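Side-chain contacts in transcriptional regulator, putative (Pseudomonas syringae pv. tomato, PDB 2R5F), which probably acts as a sugar-responsive DNA-binding transcription regulator of the SorC family, represented here by its putative sugar-binding domain: residues A[7-12]-A[258-263]; A[44-49]-A[251-256]; A[61-66]-A[109-114]; A[158-163]-A[196-201]. One frame throughout, in Å; residues are numbered along the deposited sequence. Where two conformers were deposited one is given.

Contact 1. Residues A[7-12]-A[258-263]. With SO4 (sulfate ion), chain C.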
loop_
_atom_site.group_PDB
_atom_site.type_symbol
_atom_site.label_atom_id
_atom_site.label_comp_id
_atom_site.label_asym_id
_atom_site.label_seq_id
_atom_site.Cartn_x
_atom_site.Cartn_y
_atom_site.Cartn_z
ATOM N N GLY A 7 19.003 6.280 3.391
ATOM C CA GLY A 7 19.619 5.853 4.656
ATOM C C GLY A 7 20.178 6.948 5.541
ATOM O O GLY A 7 20.959 6.672 6.453
ATOM N N LEU A 8 19.749 8.189 5.313
ATOM C CA LEU A 8 20.253 9.316 6.096
ATOM C C LEU A 8 19.572 9.481 7.481
ATOM O O LEU A 8 19.969 10.362 8.250
ATOM C CB LEU A 8 20.163 10.615 5.283
ATOM C CG LEU A 8 20.960 10.736 3.976
ATOM C CD1 LEU A 8 20.613 12.028 3.256
ATOM C CD2 LEU A 8 22.475 10.672 4.199
ATOM N N HIS A 9 18.563 8.653 7.800
ATOM C CA HIS A 9 17.841 8.787 9.083
ATOM C C HIS A 9 17.625 7.485 9.848
ATOM O O HIS A 9 16.505 7.144 10.214
ATOM C CB HIS A 9 16.529 9.555 8.878
ATOM C CG HIS A 9 16.732 10.899 8.259
ATOM N ND1 HIS A 9 17.109 12.003 8.990
ATOM C CD2 HIS A 9 16.666 11.302 6.972
ATOM C CE1 HIS A 9 17.247 13.036 8.184
ATOM N NE2 HIS A 9 16.969 12.639 6.952
ATOM N N LEU A 10 18.731 6.797 10.138
ATOM C CA LEU A 10 18.691 5.432 10.668
ATOM C C LEU A 10 18.230 5.382 12.107
ATOM O O LEU A 10 17.569 4.426 12.521
ATOM C CB LEU A 10 20.054 4.740 10.518
ATOM C CG LEU A 10 20.576 4.384 9.114
ATOM C CD1 LEU A 10 21.949 3.674 9.216
ATOM C CD2 LEU A 10 19.589 3.558 8.278
ATOM N N GLU A 11 18.589 6.416 12.871
ATOM C CA GLU A 11 18.130 6.550 14.239
ATOM C C GLU A 11 16.612 6.849 14.330
ATOM O O GLU A 11 15.903 6.303 15.177
ATOM C CB GLU A 11 18.948 7.617 14.955
ATOM C CG GLU A 11 20.458 7.331 14.942
ATOM C CD GLU A 11 21.266 8.393 15.651
ATOM O OE1 GLU A 11 20.722 9.501 15.921
ATOM O OE2 GLU A 11 22.456 8.122 15.960
ATOM N N LEU A 12 16.117 7.709 13.464
ATOM C CA LEU A 12 14.680 7.987 13.413
ATOM C C LEU A 12 13.891 6.704 13.053
ATOM O O LEU A 12 12.897 6.371 13.701
ATOM C CB LEU A 12 14.404 9.125 12.420
ATOM C CG LEU A 12 12.988 9.634 12.139
ATOM C CD1 LEU A 12 12.331 10.025 13.458
ATOM C CD2 LEU A 12 13.061 10.855 11.197
ATOM N N THR A 258 7.137 13.501 7.901
ATOM C CA THR A 258 6.137 12.572 8.398
ATOM C C THR A 258 6.695 11.728 9.532
ATOM O O THR A 258 6.041 11.558 10.541
ATOM C CB THR A 258 5.583 11.639 7.283
ATOM O OG1 THR A 258 5.024 12.448 6.233
ATOM C CG2 THR A 258 4.477 10.717 7.840
ATOM N N ALA A 259 7.892 11.191 9.340
ATOM C CA ALA A 259 8.521 10.332 10.324
ATOM C C ALA A 259 8.739 11.100 11.618
ATOM O O ALA A 259 8.571 10.547 12.699
ATOM C CB ALA A 259 9.844 9.793 9.788
ATOM N N ARG A 260 9.109 12.376 11.496
ATOM C CA ARG A 260 9.268 13.261 12.656
ATOM C C ARG A 260 7.930 13.573 13.339
ATOM O O ARG A 260 7.849 13.559 14.549
ATOM C CB ARG A 260 10.071 14.513 12.288
ATOM C CG ARG A 260 11.615 14.254 12.261
ATOM C CD ARG A 260 12.448 15.428 11.730
ATOM N NE ARG A 260 13.868 15.059 11.554
ATOM C CZ ARG A 260 14.746 15.744 10.808
ATOM N NH1 ARG A 260 16.007 15.327 10.694
ATOM N NH2 ARG A 260 14.368 16.842 10.157
ATOM N N GLY A 261 6.878 13.834 12.562
ATOM C CA GLY A 261 5.528 13.968 13.115
ATOM C C GLY A 261 5.022 12.780 13.936
ATOM O O GLY A 261 4.394 12.975 14.990
ATOM N N LEU A 262 5.292 11.567 13.435
ATOM C CA LEU A 262 5.012 10.284 14.114
ATOM C C LEU A 262 5.901 9.998 15.337
ATOM O O LEU A 262 5.538 9.189 16.177
ATOM C CB LEU A 262 5.184 9.112 13.121
ATOM C CG LEU A 262 4.137 8.936 12.007
ATOM C CD1 LEU A 262 4.619 8.047 10.880
ATOM C CD2 LEU A 262 2.824 8.439 12.573
ATOM N N GLY A 263 7.057 10.667 15.402
ATOM C CA GLY A 263 8.224 10.236 16.187
ATOM C C GLY A 263 8.266 10.713 17.621
ATOM O O GLY A 263 7.406 11.476 18.022
HETATM S S SO4 C . 17.651 11.233 12.643
HETATM O O1 SO4 C . 17.142 11.367 14.015
HETATM O O2 SO4 C . 19.029 11.706 12.547
HETATM O O3 SO4 C . 17.644 9.807 12.270
HETATM O O4 SO4 C . 16.821 12.077 11.767
#
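Leu12 and Ala259 mark the closest backbone approach between the start of helix 10-20 and the C-terminal helix 256-262, with Leu12 CA and Ala259 CA 7.3 Å apart. Both residues are buried, and their side chains point at each other. Leu12 has CG anti to its backbone N (chi1 179°), which turns the isobutyl group toward the other helix. Its CD2 methyl meets Ala259 CB at 3.7 Å. The same methyl touches the aliphatic part of Arg260, CD2 to CG at 3.8 Å. Arg260 then runs on, extended from CG to NE, and brings its guanidinium to His9. The His9 ring and the guanidinium planes are perpendicular, with CE1 and NH1 3.6 Å apart.

A sulfate, probably from the crystallisation liquor, sits beside this corner. His9 ND1 donates to its O4 at 2.8 Å, with an N-H...O angle of 158°. The backbone Leu12 N donates to O3 at 2.9 Å. Arg260 NH1 is farther off, 3.5 Å from O4, with that oxygen near the guanidinium plane. Arg15 NH2 also binds the ion, and His9 NE2 is bonded to Glu29, so both ring nitrogens have partners. His9 is the N-cap residue of helix 10-20. The contact thus joins an apolar patch to a small anion site, where the helix start and the arginines would probably favour a negative charge.

Contact 2. Residues A[44-49]-A[251-256]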
loop_
_atom_site.group_PDB
_atom_site.type_symbol
_atom_site.label_atom_id
_atom_site.label_comp_id
_atom_site.label_asym_id
_atom_site.label_seq_id
_atom_site.Cartn_x
_atom_site.Cartn_y
_atom_site.Cartn_z
ATOM N N GLY A 44 7.678 6.509 -3.673
ATOM C CA GLY A 44 7.565 5.583 -4.817
ATOM C C GLY A 44 8.917 5.057 -5.269
ATOM O O GLY A 44 9.100 3.861 -5.455
ATOM N N SER A 45 9.882 5.940 -5.431
ATOM C CA SER A 45 11.239 5.526 -5.824
ATOM C C SER A 45 11.901 4.545 -4.856
ATOM O O SER A 45 12.487 3.553 -5.280
ATOM C CB SER A 45 12.141 6.746 -6.015
ATOM O OG SER A 45 13.461 6.296 -6.274
ATOM N N ALA A 46 11.808 4.829 -3.554
ATOM C CA ALA A 46 12.342 3.932 -2.533
ATOM C C ALA A 46 11.600 2.585 -2.579
ATOM O O ALA A 46 12.216 1.525 -2.435
ATOM C CB ALA A 46 12.233 4.582 -1.146
ATOM N N ALA A 47 10.285 2.644 -2.805
ATOM C CA ALA A 47 9.419 1.451 -2.944
ATOM C C ALA A 47 9.831 0.557 -4.111
ATOM O O ALA A 47 9.919 -0.677 -3.967
ATOM C CB ALA A 47 7.953 1.878 -3.115
ATOM N N ALA A 48 10.101 1.184 -5.263
ATOM C CA ALA A 48 10.580 0.462 -6.429
ATOM C C ALA A 48 11.836 -0.331 -6.099
ATOM O O ALA A 48 11.940 -1.518 -6.446
ATOM C CB ALA A 48 10.829 1.424 -7.607
ATOM N N HIS A 49 12.783 0.335 -5.435
ATOM C CA HIS A 49 14.079 -0.253 -5.073
ATOM C C HIS A 49 13.894 -1.400 -4.081
ATOM O O HIS A 49 14.505 -2.452 -4.232
ATOM C CB HIS A 49 15.025 0.815 -4.479
ATOM C CG HIS A 49 15.602 1.767 -5.488
ATOM N ND1 HIS A 49 14.851 2.352 -6.488
ATOM C CD2 HIS A 49 16.856 2.263 -5.625
ATOM C CE1 HIS A 49 15.622 3.151 -7.207
ATOM N NE2 HIS A 49 16.844 3.118 -6.703
ATOM N N VAL A 251 6.118 -2.978 7.053
ATOM C CA VAL A 251 7.103 -2.053 6.521
ATOM C C VAL A 251 6.378 -0.756 6.203
ATOM O O VAL A 251 5.293 -0.749 5.605
ATOM C CB VAL A 251 7.798 -2.616 5.232
ATOM C CG1 VAL A 251 8.951 -1.675 4.736
ATOM C CG2 VAL A 251 8.306 -4.064 5.460
ATOM N N LEU A 252 6.961 0.358 6.632
ATOM C CA LEU A 252 6.449 1.661 6.235
ATOM C C LEU A 252 7.559 2.396 5.567
ATOM O O LEU A 252 8.648 2.467 6.115
ATOM C CB LEU A 252 5.963 2.453 7.464
ATOM C CG LEU A 252 5.676 3.931 7.259
ATOM C CD1 LEU A 252 4.402 4.197 6.422
ATOM C CD2 LEU A 252 5.639 4.598 8.658
ATOM N N ILE A 253 7.290 2.909 4.369
ATOM C CA ILE A 253 8.185 3.840 3.700
ATOM C C ILE A 253 7.534 5.226 3.692
ATOM O O ILE A 253 6.401 5.376 3.247
ATOM C CB ILE A 253 8.503 3.412 2.261
ATOM C CG1 ILE A 253 9.085 1.969 2.264
ATOM C CG2 ILE A 253 9.451 4.439 1.634
ATOM C CD1 ILE A 253 9.266 1.360 0.835
ATOM N N THR A 254 8.249 6.218 4.236
ATOM C CA THR A 254 7.683 7.527 4.452
ATOM C C THR A 254 8.777 8.576 4.418
ATOM O O THR A 254 9.962 8.259 4.444
ATOM C CB THR A 254 6.881 7.593 5.811
ATOM O OG1 THR A 254 6.094 8.782 5.816
ATOM C CG2 THR A 254 7.780 7.570 7.045
ATOM N N ASP A 255 8.397 9.836 4.376
ATOM C CA ASP A 255 9.396 10.926 4.328
ATOM C C ASP A 255 9.844 11.367 5.727
ATOM O O ASP A 255 9.238 10.969 6.729
ATOM C CB ASP A 255 8.806 12.120 3.558
ATOM C CG ASP A 255 7.528 12.630 4.197
ATOM O OD1 ASP A 255 6.513 11.923 4.121
ATOM O OD2 ASP A 255 7.557 13.717 4.809
ATOM N N VAL A 256 10.889 12.203 5.790
ATOM C CA VAL A 256 11.429 12.716 7.057
ATOM C C VAL A 256 10.405 13.504 7.886
ATOM O O VAL A 256 10.309 13.326 9.079
ATOM C CB VAL A 256 12.677 13.692 6.864
ATOM C CG1 VAL A 256 13.270 14.068 8.216
ATOM C CG2 VAL A 256 13.730 13.103 6.031
#
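Ile253 of strand 251-255 packs against Ala46 and Ala47 of helix 36-54 in a helix-on-sheet contact of the Rossmann-like alpha/beta fold. The strand runs parallel to its neighbours 24-28 and 226-230, and the helix lies over one face of this part of the sheet. The nearest backbone positions are Ala47 CA and Ile253 CA, 7.2 Å apart.

Ile253 points toward the helix, and each of two branches meets a different alanine. CG2 stands anti to the backbone N and faces the Ala46 CB methyl at 3.9 Å. CG1 leads the other way (chi1 -56°), and the extended chi2 of 172° carries CD1 to Ala47. There CD1 lies against the helix backbone, 3.8 Å from Ala47 CA. The Ala47 CB methyl is a little farther from CD1, at 4.2 Å.

Ile26, Leu228 and Leu230 of the flanking strands and Ile43 of the same helix also touch Ile253. Ala46 rests on Val28, and Ala47 on Leu230. All three residues of the contact are buried. The small alanines let the isoleucine come right up to the helix backbone. Helix and strand meet here through apolar packing, while backbone bonds to the flanking strands hold the strand itself.

Contact 3. Residues A[61-66]-A[109-114]; sequences IGISSW and QRLATL
Leu111 of helix 101-115 comes down on Ile61 and Ile63 of strand 60-63, with one methyl, CD2, making the touch to both. This is helix-on-sheet packing in the parallel alpha/beta core. The helix belongs to the beta-alpha-beta unit that links strand 88-94 to the short strand 119-120. Strand 60-63 lies on the other side of strand 88-94 from 119-120, so Leu111 reaches past its own unit to the next strand.

The Leu111 and Ile63 side chains meet at a slant. Leu111 holds CG anti to its backbone N (chi1 -178°), and CD2 is the branch that leads toward the strand. On Ile63 the meeting group is the CG2 methyl, 3.7 Å from Leu111 CD2. CG1 of Ile63 takes the crowded position between N and the carbonyl carbon (chi1 68°), which leaves CG2 beside the backbone N.

Ile61 points to the same face of the sheet, two residues earlier. Gly62 between them has no side chain. Val89 on strand 88-94 and Met77 also touch Leu111, while Ile70 of helix 68-75 touches Ile63. The three residues that meet here are all buried and apolar. The looser touch is with Ile61, whose CG2 lies 4.5 Å from Leu111 CD2. The two isoleucine CG2 methyls sit side by side, Ile61 CG2 being 3.7 Å from Ile63 CG2.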
loop_
_atom_site.group_PDB
_atom_site.type_symbol
_atom_site.label_atom_id
_atom_site.label_comp_id
_atom_site.label_asym_id
_atom_site.label_seq_id
_atom_site.Cartn_x
_atom_site.Cartn_y
_atom_site.Cartn_z
ATOM N N ILE A 61 1.519 -10.972 -4.727
ATOM C CA ILE A 61 1.402 -9.572 -4.399
ATOM C C ILE A 61 -0.031 -9.059 -4.517
ATOM O O ILE A 61 -0.713 -9.378 -5.475
ATOM C CB ILE A 61 2.290 -8.734 -5.332
ATOM C CG1 ILE A 61 3.760 -9.105 -5.118
ATOM C CG2 ILE A 61 1.999 -7.216 -5.139
ATOM C CD1 ILE A 61 4.667 -8.600 -6.184
ATOM N N GLY A 62 -0.494 -8.291 -3.528
ATOM C CA GLY A 62 -1.779 -7.588 -3.651
ATOM C C GLY A 62 -1.426 -6.123 -3.629
ATOM O O GLY A 62 -0.530 -5.742 -2.900
ATOM N N ILE A 63 -2.078 -5.298 -4.447
ATOM C CA ILE A 63 -1.834 -3.855 -4.379
ATOM C C ILE A 63 -3.143 -3.058 -4.280
ATOM O O ILE A 63 -4.162 -3.402 -4.898
ATOM C CB ILE A 63 -0.954 -3.268 -5.543
ATOM C CG1 ILE A 63 -1.677 -3.312 -6.905
ATOM C CG2 ILE A 63 0.433 -3.899 -5.603
ATOM C CD1 ILE A 63 -1.117 -2.262 -7.942
ATOM N N SER A 64 -3.078 -1.983 -3.505
ATOM C CA SER A 64 -4.146 -0.980 -3.434
ATOM C C SER A 64 -4.116 -0.110 -4.699
ATOM O O SER A 64 -3.464 0.945 -4.729
ATOM C CB SER A 64 -3.911 -0.100 -2.202
ATOM O OG SER A 64 -5.078 0.652 -1.945
ATOM N N SER A 65 -4.802 -0.532 -5.756
ATOM C CA SER A 65 -4.512 0.072 -7.055
ATOM C C SER A 65 -4.968 1.538 -7.222
ATOM O O SER A 65 -4.498 2.218 -8.122
ATOM C CB SER A 65 -5.001 -0.810 -8.207
ATOM O OG SER A 65 -6.054 -1.637 -7.760
ATOM N N TRP A 66 -5.841 2.024 -6.342
ATOM C CA TRP A 66 -6.261 3.441 -6.392
ATOM C C TRP A 66 -5.227 4.451 -5.848
ATOM O O TRP A 66 -5.420 5.666 -5.946
ATOM C CB TRP A 66 -7.613 3.634 -5.701
ATOM C CG TRP A 66 -8.766 2.962 -6.422
ATOM C CD1 TRP A 66 -8.978 1.626 -6.532
ATOM C CD2 TRP A 66 -9.856 3.599 -7.120
ATOM N NE1 TRP A 66 -10.115 1.376 -7.250
ATOM C CE2 TRP A 66 -10.685 2.567 -7.618
ATOM C CE3 TRP A 66 -10.207 4.932 -7.376
ATOM C CZ2 TRP A 66 -11.851 2.822 -8.357
ATOM C CZ3 TRP A 66 -11.384 5.193 -8.108
ATOM C CH2 TRP A 66 -12.184 4.138 -8.593
ATOM N N GLN A 109 -2.346 -4.207 -13.807
ATOM C CA GLN A 109 -1.897 -4.907 -15.008
ATOM C C GLN A 109 -0.462 -4.530 -15.375
ATOM O O GLN A 109 0.373 -5.410 -15.590
ATOM C CB GLN A 109 -2.856 -4.661 -16.183
ATOM C CG GLN A 109 -2.474 -5.452 -17.481
ATOM C CD GLN A 109 -2.270 -6.947 -17.244
ATOM O OE1 GLN A 109 -1.132 -7.440 -17.139
ATOM N NE2 GLN A 109 -3.370 -7.673 -17.140
ATOM N N ARG A 110 -0.183 -3.225 -15.399
ATOM C CA ARG A 110 1.155 -2.705 -15.651
ATOM C C ARG A 110 2.181 -3.354 -14.741
ATOM O O ARG A 110 3.200 -3.769 -15.215
ATOM C CB ARG A 110 1.208 -1.204 -15.467
ATOM C CG ARG A 110 0.784 -0.430 -16.662
ATOM C CD ARG A 110 0.699 1.036 -16.345
ATOM N NE ARG A 110 2.015 1.626 -16.117
ATOM C CZ ARG A 110 2.223 2.757 -15.437
ATOM N NH1 ARG A 110 1.203 3.425 -14.907
ATOM N NH2 ARG A 110 3.453 3.229 -15.284
ATOM N N LEU A 111 1.889 -3.470 -13.445
ATOM C CA LEU A 111 2.781 -4.094 -12.462
ATOM C C LEU A 111 3.018 -5.584 -12.705
ATOM O O LEU A 111 4.136 -6.075 -12.557
ATOM C CB LEU A 111 2.295 -3.835 -11.023
ATOM C CG LEU A 111 3.228 -4.431 -9.946
ATOM C CD1 LEU A 111 4.612 -3.801 -10.050
ATOM C CD2 LEU A 111 2.673 -4.369 -8.506
ATOM N N ALA A 112 1.969 -6.304 -13.092
ATOM C CA ALA A 112 2.098 -7.700 -13.492
ATOM C C ALA A 112 2.982 -7.854 -14.744
ATOM O O ALA A 112 3.779 -8.804 -14.868
ATOM C CB ALA A 112 0.742 -8.280 -13.708
ATOM N N THR A 113 2.853 -6.915 -15.674
ATOM C CA THR A 113 3.669 -6.941 -16.882
ATOM C C THR A 113 5.133 -6.782 -16.506
ATOM O O THR A 113 5.973 -7.602 -16.910
ATOM C CB THR A 113 3.185 -5.915 -17.912
ATOM O OG1 THR A 113 1.903 -6.330 -18.385
ATOM C CG2 THR A 113 4.123 -5.814 -19.120
ATOM N N LEU A 114 5.413 -5.763 -15.694
ATOM C CA LEU A 114 6.754 -5.510 -15.186
ATOM C C LEU A 114 7.390 -6.738 -14.507
ATOM O O LEU A 114 8.542 -7.091 -14.807
ATOM C CB LEU A 114 6.763 -4.306 -14.242
ATOM C CG LEU A 114 6.661 -2.953 -14.953
ATOM C CD1 LEU A 114 6.237 -1.906 -13.954
ATOM C CD2 LEU A 114 7.979 -2.583 -15.566
#

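Contact 4. Residues A[158-163]-A[196-201]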
loop_
_atom_site.group_PDB
_atom_site.type_symbol
_atom_site.label_atom_id
_atom_site.label_comp_id
_atom_site.label_asym_id
_atom_site.label_seq_id
_atom_site.Cartn_x
_atom_site.Cartn_y
_atom_site.Cartn_z
ATOM N N VAL A 158 0.183 -1.146 0.101
ATOM C CA VAL A 158 -1.014 -0.308 0.339
ATOM C C VAL A 158 -0.657 1.150 0.590
ATOM O O VAL A 158 0.362 1.460 1.222
ATOM C CB VAL A 158 -1.894 -0.844 1.544
ATOM C CG1 VAL A 158 -2.393 -2.293 1.310
ATOM C CG2 VAL A 158 -1.153 -0.732 2.885
ATOM N N GLY A 159 -1.489 2.057 0.095
ATOM C CA GLY A 159 -1.358 3.446 0.443
ATOM C C GLY A 159 -2.221 3.605 1.678
ATOM O O GLY A 159 -2.951 2.694 2.048
ATOM N N ILE A 160 -2.138 4.760 2.316
ATOM C CA ILE A 160 -2.935 5.035 3.505
ATOM C C ILE A 160 -3.616 6.367 3.229
ATOM O O ILE A 160 -2.946 7.356 2.970
ATOM C CB ILE A 160 -2.037 5.049 4.781
ATOM C CG1 ILE A 160 -1.463 3.638 5.032
ATOM C CG2 ILE A 160 -2.818 5.518 6.031
ATOM C CD1 ILE A 160 -0.151 3.625 5.774
ATOM N N GLY A 161 -4.950 6.382 3.220
ATOM C CA GLY A 161 -5.690 7.627 3.022
ATOM C C GLY A 161 -6.045 8.327 4.335
ATOM O O GLY A 161 -6.316 7.679 5.346
ATOM N N GLU A 162 -6.056 9.652 4.322
ATOM C CA GLU A 162 -6.551 10.428 5.462
ATOM C C GLU A 162 -8.030 10.807 5.276
ATOM O O GLU A 162 -8.467 11.027 4.149
ATOM C CB GLU A 162 -5.670 11.676 5.665
ATOM C CG GLU A 162 -5.900 12.876 4.685
ATOM C CD GLU A 162 -5.245 12.712 3.291
ATOM O OE1 GLU A 162 -5.314 11.610 2.694
ATOM O OE2 GLU A 162 -4.659 13.700 2.780
ATOM N N LEU A 163 -8.791 10.875 6.377
ATOM C CA LEU A 163 -10.161 11.430 6.373
ATOM C C LEU A 163 -10.235 12.857 6.936
ATOM O O LEU A 163 -10.074 13.070 8.142
ATOM C CB LEU A 163 -11.136 10.529 7.133
ATOM C CG LEU A 163 -12.539 10.392 6.518
ATOM C CD1 LEU A 163 -13.313 9.327 7.237
ATOM C CD2 LEU A 163 -13.331 11.701 6.526
ATOM N N ARG A 196 -11.137 0.689 3.551
ATOM C CA ARG A 196 -11.573 0.205 4.863
ATOM C C ARG A 196 -11.116 1.186 5.962
ATOM O O ARG A 196 -9.939 1.365 6.178
ATOM C CB ARG A 196 -11.044 -1.214 5.106
ATOM C CG ARG A 196 -11.408 -2.240 3.998
ATOM C CD ARG A 196 -12.913 -2.475 3.967
ATOM N NE ARG A 196 -13.297 -3.520 3.020
ATOM C CZ ARG A 196 -14.040 -4.582 3.325
ATOM N NH1 ARG A 196 -14.506 -4.754 4.556
ATOM N NH2 ARG A 196 -14.316 -5.481 2.396
ATOM N N TYR A 197 -12.068 1.786 6.672
ATOM C CA TYR A 197 -11.774 2.862 7.615
ATOM C C TYR A 197 -11.450 2.370 9.021
ATOM O O TYR A 197 -11.961 1.348 9.458
ATOM C CB TYR A 197 -12.927 3.888 7.606
ATOM C CG TYR A 197 -12.939 4.707 6.328
ATOM C CD1 TYR A 197 -13.561 4.235 5.164
ATOM C CD2 TYR A 197 -12.294 5.930 6.269
ATOM C CE1 TYR A 197 -13.543 4.977 3.984
ATOM C CE2 TYR A 197 -12.276 6.676 5.104
ATOM C CZ TYR A 197 -12.896 6.200 3.965
ATOM O OH TYR A 197 -12.846 6.979 2.817
ATOM N N PHE A 198 -10.588 3.107 9.714
ATOM C CA PHE A 198 -10.175 2.789 11.082
ATOM C C PHE A 198 -10.057 4.061 11.912
ATOM O O PHE A 198 -9.954 5.168 11.367
ATOM C CB PHE A 198 -8.844 2.031 11.118
ATOM C CG PHE A 198 -7.745 2.678 10.317
ATOM C CD1 PHE A 198 -7.047 3.773 10.813
ATOM C CD2 PHE A 198 -7.415 2.199 9.068
ATOM C CE1 PHE A 198 -6.050 4.384 10.078
ATOM C CE2 PHE A 198 -6.393 2.804 8.317
ATOM C CZ PHE A 198 -5.717 3.896 8.817
ATOM N N ASP A 199 -10.066 3.893 13.229
ATOM C CA ASP A 199 -10.019 5.030 14.128
ATOM C C ASP A 199 -8.571 5.344 14.539
ATOM O O ASP A 199 -7.615 4.733 14.001
ATOM C CB ASP A 199 -11.023 4.873 15.305
ATOM C CG ASP A 199 -10.536 3.940 16.420
ATOM O OD1 ASP A 199 -9.351 3.539 16.450
ATOM O OD2 ASP A 199 -11.361 3.639 17.310
ATOM N N ALA A 200 -8.421 6.297 15.463
ATOM C CA ALA A 200 -7.105 6.789 15.885
ATOM C C ALA A 200 -6.206 5.702 16.474
ATOM O O ALA A 200 -4.982 5.833 16.448
ATOM C CB ALA A 200 -7.246 7.976 16.850
ATOM N N GLN A 201 -6.813 4.622 16.974
ATOM C CA GLN A 201 -6.044 3.487 17.489
ATOM C C GLN A 201 -6.023 2.294 16.561
ATOM O O GLN A 201 -5.467 1.265 16.892
ATOM C CB GLN A 201 -6.540 3.066 18.864
ATOM C CG GLN A 201 -5.915 3.871 20.005
ATOM C CD GLN A 201 -6.763 3.834 21.242
ATOM O OE1 GLN A 201 -7.915 3.407 21.186
ATOM N NE2 GLN A 201 -6.204 4.286 22.379
#
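The Phe198 ring takes Ile160 at its edge, while the Tyr197 ring meets Leu163 obliquely. Ile160 CG2 lies near the Phe198 ring plane, 4.3 Å from CZ. On Tyr197 the CD2-CE2 side is used. Leu163 CD1 is 3.6 Å from Tyr197 CE2 and 3.7 Å from Tyr197 CD2, and the two side chains cross at about a right angle. Leu163 CG is also within 4.0 Å of Tyr197 CE2. As strand neighbours, Tyr197 and Phe198 send their rings to opposite sides of the strand. One pairing therefore forms on each side.

Just past the rings, Asp199 OD1 accepts from Gln201 N at 2.8 Å in an Asx turn.

Strand 191-193 pairs antiparallel with both 155-162 and 196-198, so it lies between the two segments and their side chains reach across it. Ile193 of this middle strand touches both Ile160 and Phe198. Leu184 touches both Leu163 and Tyr197. Helix 237-245 lies on the Phe198 side, with Ala239 and Ile240 against Ile160 and Ala243 against Phe198.

How the contacts relate
All four contacts lie in the putative sugar-binding domain, and contacts 2, 3 and 4 reach the same mixed sheet. Contact 1 joins the two ends of the modelled chain. Contact 2 falls within its span, and contacts 3 and 4 follow in series within that of contact 2. Contacts 1 and 2 touch, their centres 12 Å apart, because helix 256-262 directly follows strand 251-255. Contacts 3 and 4 also touch, through Ser64, just past the end of strand 60-63, and Val158 of the neighbouring strand 155-162. Contacts 1 and 3 are farthest apart, centres 28 Å, on opposite sides of the chain's centre. Pairing of distant segments thus closes one compact alpha/beta domain.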